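Local coordinates for Dna-binding protein RAP1 (Saccharomyces cerevisiae, PDB 4BJT) that binds DNA as a repressor/activator-site protein and, through its C-terminal domain, binds a short module of the telomere-associated protein Rif1, at residues Asp56-Ile61 with Phe144-Lys149; Asn60-Thr65 with Ser87-Met92; Met92-Glu97 with Asp117-Arg122; Lys110-Leu115 with Phe125-Leu130. All coordinates share one frame; numbering follows the deposited sequence. Where two conformers were deposited one is given.

Interaction 1. Residues Asp56-Ile61 with Phe144-Lys149; sequences DIYDNI and FLNMFK. With EDO (1,2-ethanediol), chain I.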
loop_
_atom_site.group_PDB
_atom_site.type_symbol
_atom_site.label_atom_id
_atom_site.label_comp_id
_atom_site.label_asym_id
_atom_site.label_seq_id
_atom_site.Cartn_x
_atom_site.Cartn_y
_atom_site.Cartn_z
ATOM N N ASP C 56 7.024 3.683 12.318
ATOM C CA ASP C 56 7.332 4.948 11.667
ATOM C C ASP C 56 8.604 4.886 10.814
ATOM O O ASP C 56 8.707 5.639 9.848
ATOM C CB ASP C 56 7.349 6.109 12.655
ATOM C CG ASP C 56 8.396 6.073 13.744
ATOM O OD1 ASP C 56 9.328 5.243 13.646
ATOM O OD2 ASP C 56 8.331 6.936 14.667
ATOM N N ILE C 57 9.497 3.921 11.075
ATOM C CA ILE C 57 10.697 3.753 10.264
ATOM C C ILE C 57 10.354 3.394 8.815
ATOM O O ILE C 57 11.169 3.649 7.919
ATOM C CB ILE C 57 11.700 2.741 10.857
ATOM C CG1 ILE C 57 11.159 1.294 10.844
ATOM C CG2 ILE C 57 12.142 3.187 12.264
ATOM C CD1 ILE C 57 12.168 0.254 11.216
ATOM N N TYR C 58 9.196 2.784 8.587
ATOM C CA TYR C 58 8.767 2.425 7.228
ATOM C C TYR C 58 8.153 3.619 6.484
ATOM O O TYR C 58 8.039 3.592 5.257
ATOM C CB TYR C 58 7.781 1.256 7.271
ATOM C CG TYR C 58 8.422 0.009 7.833
ATOM C CD1 TYR C 58 9.196 -0.821 7.031
ATOM C CD2 TYR C 58 8.300 -0.314 9.174
ATOM C CE1 TYR C 58 9.817 -1.952 7.553
ATOM C CE2 TYR C 58 8.921 -1.438 9.708
ATOM C CZ TYR C 58 9.662 -2.267 8.890
ATOM O OH TYR C 58 10.348 -3.347 9.406
ATOM N N ASP C 59 7.693 4.626 7.226
ATOM C CA ASP C 59 7.090 5.837 6.668
ATOM C C ASP C 59 8.070 6.989 6.475
ATOM O O ASP C 59 7.797 7.887 5.672
ATOM C CB ASP C 59 6.011 6.358 7.638
ATOM C CG ASP C 59 4.830 5.438 7.803
ATOM O OD1 ASP C 59 4.461 4.768 6.809
ATOM O OD2 ASP C 59 4.328 5.303 8.952
ATOM N N ASN C 60 9.159 7.012 7.240
ATOM C CA ASN C 60 10.116 8.127 7.263
ATOM C C ASN C 60 11.344 7.937 6.395
ATOM O O ASN C 60 12.310 8.697 6.545
ATOM C CB ASN C 60 10.564 8.360 8.716
ATOM C CG ASN C 60 9.481 8.671 9.656
ATOM O OD1 ASN C 60 8.430 9.155 9.257
ATOM N ND2 ASN C 60 9.798 8.594 10.933
ATOM N N ILE C 61 11.318 6.979 5.470
ATOM C CA ILE C 61 12.418 6.749 4.529
ATOM C C ILE C 61 12.613 8.089 3.794
ATOM O O ILE C 61 11.636 8.676 3.337
ATOM C CB ILE C 61 12.046 5.624 3.534
ATOM C CG1 ILE C 61 12.059 4.272 4.247
ATOM C CG2 ILE C 61 13.005 5.618 2.312
ATOM C CD1 ILE C 61 11.350 3.177 3.503
ATOM N N PHE C 144 4.764 2.735 -1.455
ATOM C CA PHE C 144 5.682 3.251 -2.500
ATOM C C PHE C 144 7.089 3.489 -1.995
ATOM O O PHE C 144 8.040 3.145 -2.691
ATOM C CB PHE C 144 5.114 4.516 -3.149
ATOM C CG PHE C 144 3.936 4.216 -4.027
ATOM C CD1 PHE C 144 4.104 3.572 -5.231
ATOM C CD2 PHE C 144 2.654 4.519 -3.623
ATOM C CE1 PHE C 144 3.008 3.254 -6.030
ATOM C CE2 PHE C 144 1.557 4.172 -4.417
ATOM C CZ PHE C 144 1.748 3.548 -5.613
ATOM N N LEU C 145 7.265 4.060 -0.788
ATOM C CA LEU C 145 8.626 4.288 -0.311
ATOM C C LEU C 145 9.398 2.998 -0.225
ATOM O O LEU C 145 10.572 2.958 -0.581
ATOM C CB LEU C 145 8.633 4.951 1.060
ATOM C CG LEU C 145 8.182 6.408 1.099
ATOM C CD1 LEU C 145 7.822 6.828 2.538
ATOM C CD2 LEU C 145 9.251 7.330 0.506
ATOM N N ASN C 146 8.763 1.935 0.308
ATOM C CA ASN C 146 9.450 0.658 0.484
ATOM C C ASN C 146 9.633 -0.070 -0.842
ATOM O O ASN C 146 10.688 -0.637 -1.084
ATOM C CB ASN C 146 8.760 -0.184 1.552
ATOM C CG ASN C 146 9.042 0.392 2.919
ATOM O OD1 ASN C 146 10.027 0.045 3.555
ATOM N ND2 ASN C 146 8.223 1.297 3.360
ATOM N N MET C 147 8.647 -0.014 -1.729
ATOM C CA MET C 147 8.766 -0.569 -3.072
ATOM C C MET C 147 9.961 0.051 -3.781
ATOM O O MET C 147 10.795 -0.643 -4.360
ATOM C CB MET C 147 7.476 -0.271 -3.856
ATOM C CG MET C 147 7.540 -0.695 -5.337
ATOM S SD MET C 147 6.137 0.071 -6.174
ATOM C CE MET C 147 6.383 -0.413 -7.925
ATOM N N PHE C 148 10.033 1.366 -3.747
ATOM C CA PHE C 148 11.101 2.076 -4.435
ATOM C C PHE C 148 12.467 1.872 -3.804
ATOM O O PHE C 148 13.443 1.681 -4.540
ATOM C CB PHE C 148 10.803 3.569 -4.494
ATOM C CG PHE C 148 9.545 4.034 -5.198
ATOM C CD1 PHE C 148 8.944 3.254 -6.175
ATOM C CD2 PHE C 148 9.123 5.348 -5.078
ATOM C CE1 PHE C 148 7.848 3.735 -6.892
ATOM C CE2 PHE C 148 8.041 5.817 -5.799
ATOM C CZ PHE C 148 7.451 5.025 -6.744
ATOM N N LYS C 149 12.557 1.924 -2.465
ATOM C CA LYS C 149 13.850 1.736 -1.804
ATOM C C LYS C 149 14.363 0.313 -2.023
ATOM O O LYS C 149 15.550 0.139 -2.322
ATOM C CB LYS C 149 13.749 2.053 -0.300
ATOM C CG LYS C 149 15.102 2.123 0.420
ATOM C CD LYS C 149 14.947 2.293 1.932
ATOM C CE LYS C 149 16.260 2.150 2.662
ATOM N NZ LYS C 149 16.130 2.504 4.099
HETATM C C1 EDO I . 13.033 0.237 7.546
HETATM O O1 EDO I . 12.644 0.774 6.275
HETATM C C2 EDO I . 14.409 0.821 7.925
HETATM O O2 EDO I . 14.277 2.203 8.181
#
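Asn-146, on helix 140-150, reaches across to the short helical turn at 56-59 and to Ile-61, which follows it. A chi1 of -73° puts CG anti to the carbonyl carbon, beside the backbone N, and so carries the amide toward Ile-61, with CG 3.7 Å from Ile-61 CD1. At the tip the amide divides its work. ND2 donates to Tyr-58 O at 3.0 Å, bent to 140° at the hydrogen but in the carbonyl plane and on a lone pair, and it also serves Arg-142 O one helical turn earlier. Here a segment near the start of the ordered chain is laid over a helix of the all-helical Rap1 C-terminal domain, and Arg-142 adds a salt bridge to Asp-59. OD1 sits 3.4 Å from Ile-61 CD1 and at the edge of the Tyr-58 ring, in its plane, 3.7 Å from Tyr-58 CD1. Leu-145 extends the contact, its CD1 within 3.3 Å of Asp-59 O. A 1,2-ethanediol, probably from the crystallisation liquor, places C1 over one face of the Tyr-58 ring.

Interaction 2. Residues Asn60-Thr65 with Ser87-Met92; sequences NIDPDT and STRQFM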
loop_
_atom_site.group_PDB
_atom_site.type_symbol
_atom_site.label_atom_id
_atom_site.label_comp_id
_atom_site.label_asym_id
_atom_site.label_seq_id
_atom_site.Cartn_x
_atom_site.Cartn_y
_atom_site.Cartn_z
ATOM N N ASN C 60 9.159 7.012 7.240
ATOM C CA ASN C 60 10.116 8.127 7.263
ATOM C C ASN C 60 11.344 7.937 6.395
ATOM O O ASN C 60 12.310 8.697 6.545
ATOM C CB ASN C 60 10.564 8.360 8.716
ATOM C CG ASN C 60 9.481 8.671 9.656
ATOM O OD1 ASN C 60 8.430 9.155 9.257
ATOM N ND2 ASN C 60 9.798 8.594 10.933
ATOM N N ILE C 61 11.318 6.979 5.470
ATOM C CA ILE C 61 12.418 6.749 4.529
ATOM C C ILE C 61 12.613 8.089 3.794
ATOM O O ILE C 61 11.636 8.676 3.337
ATOM C CB ILE C 61 12.046 5.624 3.534
ATOM C CG1 ILE C 61 12.059 4.272 4.247
ATOM C CG2 ILE C 61 13.005 5.618 2.312
ATOM C CD1 ILE C 61 11.350 3.177 3.503
ATOM N N ASP C 62 13.852 8.564 3.691
ATOM C CA ASP C 62 14.156 9.864 3.069
ATOM C C ASP C 62 13.947 9.750 1.558
ATOM O O ASP C 62 14.645 8.993 0.891
ATOM C CB ASP C 62 15.589 10.272 3.385
ATOM C CG ASP C 62 16.018 11.612 2.820
ATOM O OD1 ASP C 62 15.263 12.189 2.024
ATOM O OD2 ASP C 62 17.098 12.111 3.219
ATOM N N PRO C 63 12.944 10.435 0.976
ATOM C CA PRO C 63 12.714 10.283 -0.468
ATOM C C PRO C 63 13.860 10.796 -1.333
ATOM O O PRO C 63 14.016 10.315 -2.447
ATOM C CB PRO C 63 11.444 11.110 -0.699
ATOM C CG PRO C 63 11.507 12.156 0.354
ATOM C CD PRO C 63 12.044 11.446 1.556
ATOM N N ASP C 64 14.703 11.676 -0.795
ATOM C CA ASP C 64 15.836 12.212 -1.568
ATOM C C ASP C 64 16.925 11.176 -1.798
ATOM O O ASP C 64 17.744 11.368 -2.690
ATOM C CB ASP C 64 16.431 13.419 -0.864
ATOM C CG ASP C 64 15.393 14.461 -0.531
ATOM O OD1 ASP C 64 14.485 14.692 -1.382
ATOM O OD2 ASP C 64 15.356 14.894 0.629
ATOM N N THR C 65 16.898 10.071 -1.036
ATOM C CA THR C 65 17.832 8.956 -1.185
ATOM C C THR C 65 17.377 8.012 -2.284
ATOM O O THR C 65 18.082 7.054 -2.569
ATOM C CB THR C 65 17.989 8.159 0.126
ATOM O OG1 THR C 65 16.796 7.439 0.464
ATOM C CG2 THR C 65 18.453 9.009 1.273
ATOM N N SER C 87 11.177 14.411 -8.922
ATOM C CA SER C 87 11.868 13.737 -7.836
ATOM C C SER C 87 10.894 12.815 -7.125
ATOM O O SER C 87 9.665 12.975 -7.218
ATOM C CB SER C 87 12.399 14.780 -6.846
ATOM O OG SER C 87 11.332 15.511 -6.248
ATOM N N THR C 88 11.436 11.909 -6.327
ATOM C CA THR C 88 10.599 11.027 -5.519
ATOM C C THR C 88 9.778 11.853 -4.536
ATOM O O THR C 88 8.596 11.585 -4.339
ATOM C CB THR C 88 11.450 9.973 -4.803
ATOM O OG1 THR C 88 12.132 9.243 -5.805
ATOM C CG2 THR C 88 10.613 9.037 -3.930
ATOM N N ARG C 89 10.396 12.885 -3.938
ATOM C CA ARG C 89 9.696 13.737 -2.984
ATOM C C ARG C 89 8.468 14.394 -3.640
ATOM O O ARG C 89 7.416 14.474 -3.012
ATOM C CB ARG C 89 10.652 14.786 -2.401
ATOM C CG ARG C 89 10.014 15.666 -1.349
ATOM C CD ARG C 89 11.003 16.659 -0.812
ATOM N NE ARG C 89 12.034 16.041 0.028
ATOM C CZ ARG C 89 11.913 15.779 1.335
ATOM N NH1 ARG C 89 10.786 16.045 1.974
ATOM N NH2 ARG C 89 12.918 15.232 2.003
ATOM N N GLN C 90 8.596 14.863 -4.875
ATOM C CA GLN C 90 7.481 15.527 -5.541
ATOM C C GLN C 90 6.316 14.556 -5.726
ATOM O O GLN C 90 5.157 14.908 -5.474
ATOM C CB GLN C 90 7.901 16.158 -6.855
ATOM C CG GLN C 90 6.817 17.090 -7.389
ATOM C CD GLN C 90 7.273 17.809 -8.629
ATOM O OE1 GLN C 90 7.776 17.186 -9.546
ATOM N NE2 GLN C 90 7.226 19.145 -8.636
ATOM N N PHE C 91 6.618 13.320 -6.150
ATOM C CA PHE C 91 5.593 12.284 -6.285
ATOM C C PHE C 91 4.932 12.009 -4.940
ATOM O O PHE C 91 3.706 11.985 -4.841
ATOM C CB PHE C 91 6.198 10.992 -6.857
ATOM C CG PHE C 91 5.324 9.767 -6.698
ATOM C CD1 PHE C 91 4.221 9.561 -7.522
ATOM C CD2 PHE C 91 5.594 8.832 -5.724
ATOM C CE1 PHE C 91 3.405 8.442 -7.358
ATOM C CE2 PHE C 91 4.763 7.731 -5.544
ATOM C CZ PHE C 91 3.700 7.516 -6.397
ATOM N N MET C 92 5.729 11.830 -3.890
ATOM C CA MET C 92 5.199 11.483 -2.572
ATOM C C MET C 92 4.328 12.608 -2.039
ATOM O O MET C 92 3.306 12.341 -1.417
ATOM C CB MET C 92 6.326 11.186 -1.564
ATOM C CG MET C 92 7.155 9.975 -1.913
ATOM S SD MET C 92 6.216 8.412 -2.027
ATOM C CE MET C 92 5.472 8.350 -0.489
HETATM O O HOH W 1 13.191 13.138 -3.783
#
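Charge comes first where Arg-89 meets Asp-64: the guanidinium grips the carboxylate side-on with two nitrogens. Arg-89 NE donates to the syn lone pair of Asp-64 OD1 at 3.1 Å, while Arg-89 NH2 donates to Asp-64 OD2 at 2.8 Å and a nearly straight 171°, on the syn side but out of the carboxylate plane. A bend at chi3 (-71°) turns the otherwise extended arginine into this grip. Asp-62 OD1 joins the network by a long salt bridge to NH2, and its 3.0 Å approach to Asp-64 OD2, acceptor to acceptor, is probably eased by that shared positive charge. The same OD1 takes Asp-64 N in an Asx turn, at the start of a short 3-10 turn that faces the first turn of helix 88-99, N-capped by Ser-87. Van der Waals packing adds Pro-63 CG over one face of the guanidinium, 3.8 Å from Arg-89 CZ, and an apolar touch of Pro-63 CB on Thr-88 CG2 at 3.9 Å. By water, Arg-89 N donates to a molecule that in turn donates to Asp-64 OD1 and, weakly, to Pro-63 O.

Interaction 3. Residues Met92-Glu97 with Asp117-Arg122; sequences MDKLHE and DETGIR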
loop_
_atom_site.group_PDB
_atom_site.type_symbol
_atom_site.label_atom_id
_atom_site.label_comp_id
_atom_site.label_asym_id
_atom_site.label_seq_id
_atom_site.Cartn_x
_atom_site.Cartn_y
_atom_site.Cartn_z
ATOM N N MET C 92 5.729 11.830 -3.890
ATOM C CA MET C 92 5.199 11.483 -2.572
ATOM C C MET C 92 4.328 12.608 -2.039
ATOM O O MET C 92 3.306 12.341 -1.417
ATOM C CB MET C 92 6.326 11.186 -1.564
ATOM C CG MET C 92 7.155 9.975 -1.913
ATOM S SD MET C 92 6.216 8.412 -2.027
ATOM C CE MET C 92 5.472 8.350 -0.489
ATOM N N ASP C 93 4.707 13.845 -2.267
ATOM C CA ASP C 93 3.921 14.961 -1.788
ATOM C C ASP C 93 2.580 15.060 -2.547
ATOM O O ASP C 93 1.564 15.346 -1.914
ATOM C CB ASP C 93 4.736 16.259 -1.823
ATOM C CG ASP C 93 5.897 16.272 -0.816
ATOM O OD1 ASP C 93 6.006 15.331 -0.009
ATOM O OD2 ASP C 93 6.768 17.145 -0.927
ATOM N N LYS C 94 2.541 14.731 -3.864
ATOM C CA LYS C 94 1.266 14.697 -4.598
ATOM C C LYS C 94 0.401 13.543 -4.089
ATOM O O LYS C 94 -0.806 13.706 -3.930
ATOM C CB LYS C 94 1.478 14.588 -6.115
ATOM C CG LYS C 94 0.221 14.830 -6.920
ATOM C CD LYS C 94 -0.235 16.289 -6.836
ATOM C CE LYS C 94 -1.509 16.545 -7.581
ATOM N NZ LYS C 94 -1.767 18.010 -7.759
ATOM N N LEU C 95 1.021 12.394 -3.826
ATOM C CA LEU C 95 0.323 11.219 -3.300
ATOM C C LEU C 95 -0.342 11.602 -1.977
ATOM O O LEU C 95 -1.520 11.311 -1.785
ATOM C CB LEU C 95 1.298 10.058 -3.137
ATOM C CG LEU C 95 0.711 8.790 -2.506
ATOM C CD1 LEU C 95 -0.350 8.166 -3.422
ATOM C CD2 LEU C 95 1.788 7.789 -2.238
ATOM N N HIS C 96 0.402 12.297 -1.080
ATOM C CA HIS C 96 -0.147 12.770 0.207
ATOM C C HIS C 96 -1.392 13.629 -0.014
ATOM O O HIS C 96 -2.392 13.439 0.673
ATOM C CB HIS C 96 0.905 13.580 0.988
ATOM C CG HIS C 96 0.410 14.115 2.299
ATOM N ND1 HIS C 96 -0.041 15.424 2.428
ATOM C CD2 HIS C 96 0.265 13.488 3.487
ATOM C CE1 HIS C 96 -0.408 15.556 3.695
ATOM N NE2 HIS C 96 -0.245 14.416 4.368
ATOM N N GLU C 97 -1.331 14.564 -0.960
ATOM C CA GLU C 97 -2.460 15.449 -1.285
ATOM C C GLU C 97 -3.698 14.637 -1.750
ATOM O O GLU C 97 -4.810 14.874 -1.251
ATOM C CB GLU C 97 -2.020 16.481 -2.339
ATOM C CG GLU C 97 -3.017 17.576 -2.660
ATOM C CD GLU C 97 -2.567 18.523 -3.761
ATOM O OE1 GLU C 97 -1.354 18.559 -4.072
ATOM O OE2 GLU C 97 -3.432 19.248 -4.303
ATOM N N ASP C 117 -5.211 10.124 -12.404
ATOM C CA ASP C 117 -5.169 11.482 -12.959
ATOM C C ASP C 117 -4.142 12.399 -12.368
ATOM O O ASP C 117 -3.615 13.248 -13.091
ATOM C CB ASP C 117 -6.552 12.164 -12.807
ATOM C CG ASP C 117 -7.673 11.497 -13.579
ATOM O OD1 ASP C 117 -7.375 10.708 -14.506
ATOM O OD2 ASP C 117 -8.850 11.748 -13.248
ATOM N N GLU C 118 -3.871 12.283 -11.052
ATOM C CA GLU C 118 -2.970 13.205 -10.363
ATOM C C GLU C 118 -1.570 12.688 -10.135
ATOM O O GLU C 118 -0.639 13.493 -10.097
ATOM C CB GLU C 118 -3.588 13.630 -9.031
ATOM C CG GLU C 118 -4.896 14.384 -9.242
ATOM C CD GLU C 118 -5.559 14.817 -7.956
ATOM O OE1 GLU C 118 -4.980 15.664 -7.239
ATOM O OE2 GLU C 118 -6.640 14.269 -7.641
ATOM N N THR C 119 -1.414 11.376 -9.927
ATOM C CA THR C 119 -0.110 10.774 -9.637
ATOM C C THR C 119 0.376 9.788 -10.712
ATOM O O THR C 119 1.502 9.342 -10.586
ATOM C CB THR C 119 -0.100 10.110 -8.242
ATOM O OG1 THR C 119 -1.277 9.353 -8.050
ATOM C CG2 THR C 119 -0.010 11.105 -7.114
ATOM N N GLY C 120 -0.434 9.449 -11.718
ATOM C CA GLY C 120 0.033 8.559 -12.774
ATOM C C GLY C 120 0.197 7.116 -12.356
ATOM O O GLY C 120 0.995 6.396 -12.958
ATOM N N ILE C 121 -0.560 6.660 -11.364
ATOM C CA ILE C 121 -0.541 5.254 -10.957
ATOM C C ILE C 121 -1.648 4.548 -11.736
ATOM O O ILE C 121 -2.788 5.018 -11.728
ATOM C CB ILE C 121 -0.751 5.097 -9.447
ATOM C CG1 ILE C 121 0.295 5.912 -8.629
ATOM C CG2 ILE C 121 -0.721 3.599 -9.062
ATOM C CD1 ILE C 121 -0.154 6.172 -7.221
ATOM N N ARG C 122 -1.329 3.436 -12.425
ATOM C CA ARG C 122 -2.351 2.736 -13.214
ATOM C C ARG C 122 -3.446 2.175 -12.308
ATOM O O ARG C 122 -3.171 1.741 -11.198
ATOM C CB ARG C 122 -1.735 1.647 -14.087
ATOM C CG ARG C 122 -0.892 2.251 -15.213
ATOM C CD ARG C 122 -0.323 1.198 -16.123
ATOM N NE ARG C 122 0.586 1.765 -17.121
ATOM C CZ ARG C 122 0.237 2.336 -18.268
ATOM N NH1 ARG C 122 -1.045 2.411 -18.624
ATOM N NH2 ARG C 122 1.168 2.810 -19.087
#
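Thr-119 presses its methyl against Lys-94 and Leu-95, and so joins the C-terminal end of helix 108-119 to the middle of helix 88-99 within an all-helical domain. The buried packing centres on this methyl, CG2 of Thr-119 lying 3.7 Å from both Leu-95 N and Lys-94 CG. Its placement follows from chi1 of 45°, which puts OG1 between the backbone N and the carbonyl carbon and sends CG2 outward to the neighbouring helix, while OG1 turns back to hydrogen-bond Leu-115 O. Gly-120 then leaves the helix with positive phi, and the chain swings round to bring Ile-121 inward, its CD1 4.3 Å from Leu-95 CD1. Leu-115 and Phe-144 pack on both of these residues, which shows the inner side of the contact to be part of the core. The outer side is looser and more polar. No hydrogen bond crosses between the segments, and Lys-94, bent at chi2 (69°), crosses Glu-118 at about a right angle with carbon rather than charge in closest touch: Lys-94 CG lies 3.6 Å from Glu-118 O, and CE 3.6 Å from OE1. The ammonium also has Glu-97 OE1 in a long salt bridge at 3.8 Å, so the favourable charge is probably spread over two carboxylates. Lys-94 NZ stays 4.0 Å from Glu-118 OE1, beyond a salt bridge.

Interaction 4. Residues Lys110-Leu115 with Phe125-Leu130; sequences KLVQDL and FSTSIL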
loop_
_atom_site.group_PDB
_atom_site.type_symbol
_atom_site.label_atom_id
_atom_site.label_comp_id
_atom_site.label_asym_id
_atom_site.label_seq_id
_atom_site.Cartn_x
_atom_site.Cartn_y
_atom_site.Cartn_z
ATOM N N LYS C 110 -13.454 6.287 -7.005
ATOM C CA LYS C 110 -13.058 7.696 -7.129
ATOM C C LYS C 110 -11.569 7.862 -6.755
ATOM O O LYS C 110 -10.841 8.602 -7.422
ATOM C CB LYS C 110 -13.889 8.574 -6.202
ATOM C CG LYS C 110 -13.652 10.069 -6.409
ATOM C CD LYS C 110 -14.332 10.889 -5.314
ATOM C CE LYS C 110 -14.325 12.390 -5.536
ATOM N NZ LYS C 110 -13.091 12.903 -6.197
ATOM N N LEU C 111 -11.149 7.201 -5.677
ATOM C CA LEU C 111 -9.752 7.275 -5.250
ATOM C C LEU C 111 -8.826 6.784 -6.379
ATOM O O LEU C 111 -7.823 7.426 -6.705
ATOM C CB LEU C 111 -9.554 6.438 -3.971
ATOM C CG LEU C 111 -8.105 6.218 -3.541
ATOM C CD1 LEU C 111 -7.427 7.523 -3.214
ATOM C CD2 LEU C 111 -8.047 5.327 -2.363
ATOM N N VAL C 112 -9.141 5.601 -6.920
ATOM C CA VAL C 112 -8.375 4.988 -7.997
ATOM C C VAL C 112 -8.310 5.933 -9.202
ATOM O O VAL C 112 -7.242 6.079 -9.818
ATOM C CB VAL C 112 -8.944 3.585 -8.319
ATOM C CG1 VAL C 112 -8.472 3.052 -9.652
ATOM C CG2 VAL C 112 -8.598 2.603 -7.190
ATOM N N GLN C 113 -9.430 6.613 -9.525
ATOM C CA GLN C 113 -9.407 7.575 -10.625
ATOM C C GLN C 113 -8.495 8.765 -10.331
ATOM O O GLN C 113 -7.729 9.189 -11.188
ATOM C CB GLN C 113 -10.833 8.069 -10.950
ATOM C CG GLN C 113 -10.912 8.936 -12.206
ATOM C CD GLN C 113 -10.554 8.141 -13.437
ATOM O OE1 GLN C 113 -11.158 7.109 -13.715
ATOM N NE2 GLN C 113 -9.521 8.546 -14.160
ATOM N N ASP C 114 -8.528 9.277 -9.104
ATOM C CA ASP C 114 -7.688 10.412 -8.730
ATOM C C ASP C 114 -6.196 10.021 -8.696
ATOM O O ASP C 114 -5.337 10.801 -9.130
ATOM C CB ASP C 114 -8.133 10.972 -7.380
ATOM C CG ASP C 114 -9.562 11.512 -7.366
ATOM O OD1 ASP C 114 -10.113 11.780 -8.461
ATOM O OD2 ASP C 114 -10.147 11.608 -6.269
ATOM N N LEU C 115 -5.892 8.785 -8.279
ATOM C CA LEU C 115 -4.491 8.312 -8.270
ATOM C C LEU C 115 -3.946 8.163 -9.693
ATOM O O LEU C 115 -2.735 8.289 -9.930
ATOM C CB LEU C 115 -4.386 6.977 -7.535
ATOM C CG LEU C 115 -4.575 7.067 -6.015
ATOM C CD1 LEU C 115 -4.798 5.686 -5.422
ATOM C CD2 LEU C 115 -3.374 7.763 -5.337
ATOM N N PHE C 125 -3.050 -1.293 -10.792
ATOM C CA PHE C 125 -2.040 -1.303 -9.738
ATOM C C PHE C 125 -2.581 -0.687 -8.445
ATOM O O PHE C 125 -2.441 -1.294 -7.381
ATOM C CB PHE C 125 -0.779 -0.574 -10.218
ATOM C CG PHE C 125 0.418 -0.625 -9.301
ATOM C CD1 PHE C 125 0.673 -1.743 -8.517
ATOM C CD2 PHE C 125 1.381 0.369 -9.348
ATOM C CE1 PHE C 125 1.814 -1.818 -7.735
ATOM C CE2 PHE C 125 2.531 0.285 -8.572
ATOM C CZ PHE C 125 2.727 -0.789 -7.753
ATOM N N SER C 126 -3.240 0.500 -8.499
ATOM C CA SER C 126 -3.848 1.107 -7.307
ATOM C C SER C 126 -4.844 0.148 -6.636
ATOM O O SER C 126 -4.891 0.040 -5.410
ATOM C CB SER C 126 -4.590 2.388 -7.666
ATOM O OG SER C 126 -3.647 3.386 -7.984
ATOM N N THR C 127 -5.633 -0.554 -7.465
ATOM C CA THR C 127 -6.622 -1.507 -6.942
ATOM C C THR C 127 -5.924 -2.643 -6.206
ATOM O O THR C 127 -6.362 -3.017 -5.100
ATOM C CB THR C 127 -7.511 -2.036 -8.085
ATOM O OG1 THR C 127 -8.186 -0.916 -8.631
ATOM C CG2 THR C 127 -8.534 -3.072 -7.599
ATOM N N SER C 128 -4.851 -3.185 -6.798
ATOM C CA SER C 128 -4.092 -4.270 -6.179
ATOM C C SER C 128 -3.451 -3.793 -4.867
ATOM O O SER C 128 -3.461 -4.523 -3.856
ATOM C CB SER C 128 -3.007 -4.788 -7.113
ATOM O OG SER C 128 -3.596 -5.462 -8.215
ATOM N N ILE C 129 -2.910 -2.562 -4.860
ATOM C CA ILE C 129 -2.305 -2.025 -3.643
ATOM C C ILE C 129 -3.371 -1.878 -2.565
ATOM O O ILE C 129 -3.183 -2.337 -1.423
ATOM C CB ILE C 129 -1.607 -0.670 -3.908
ATOM C CG1 ILE C 129 -0.418 -0.837 -4.870
ATOM C CG2 ILE C 129 -1.136 -0.030 -2.580
ATOM C CD1 ILE C 129 0.069 0.479 -5.424
ATOM N N LEU C 130 -4.510 -1.253 -2.896
ATOM C CA LEU C 130 -5.579 -1.037 -1.930
ATOM C C LEU C 130 -6.002 -2.353 -1.299
ATOM O O LEU C 130 -6.207 -2.426 -0.083
ATOM C CB LEU C 130 -6.789 -0.398 -2.584
ATOM C CG LEU C 130 -6.765 1.085 -2.616
ATOM C CD1 LEU C 130 -7.754 1.624 -3.653
ATOM C CD2 LEU C 130 -7.071 1.651 -1.199
HETATM O O HOH W 2 -4.979 4.524 -10.106
#
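A buried helix-to-helix contact joins Val-112, with Leu-111 and Leu-115, to Ser-126, Thr-127 and Leu-130, on the successive helices 108-119 and 123-132. The two segments run at 129° to each other, with axes 9.8 Å apart at their closest. Val-112 is at the middle of it. Its CG1 stands anti to the backbone N (chi1 164°), which leaves CG2 to meet three residues of the other helix: Leu-130 CD1 at 3.8 Å, Thr-127 OG1 at the same distance, and Ser-126 CB slightly farther off. One turn before Leu-115, Leu-111 CD2 touches Leu-130 CD1 at 3.9 Å, the two leucines meeting by their branch methyls. This helix pair forms part of the wall on which the bound peptide packs: Leu-111, Val-112, Thr-127 and Leu-130 all touch apolar side chains of it, consistent with a hydrophobic docking surface for the Rif1 module. At the other end the contact becomes mixed. In the conformer given, one of two for Ser-126, Leu-115 CD1 lies 3.6 Å from Ser-126 OG; though Leu-115 CB and CD1 lie against it, this OG donates to a water 2.8 Å away, which donates to Val-112 O. The bridge rests on that one conformer and is therefore doubtful. The hydroxyl of Thr-127 is engaged within its own helix, with Lys-123 O.

Overall arrangement
The four contacts show how a small helical domain is tied together, with helices 88-99 and 108-119 each serving more than one interface. Interactions 1 and 2 start from the same stretch near the beginning of the ordered chain, sharing Asn-60 and Ile-61, and their centres lie about 9 Å apart. Interaction 2 closes before interaction 3 opens, yet both use helix 88-99; interactions 3 and 4 alternate along the chain and share helix 108-119, with centres about 10 Å apart. Interaction 1 spans both later contacts in sequence, and Phe-144 of its helix 140-150 touches Leu-95, Ile-121, Phe-125 and Ile-129. Interaction 4, about 19 Å from interaction 1 between centres and across the chain's centre, contributes to the surface on which the bound peptide packs.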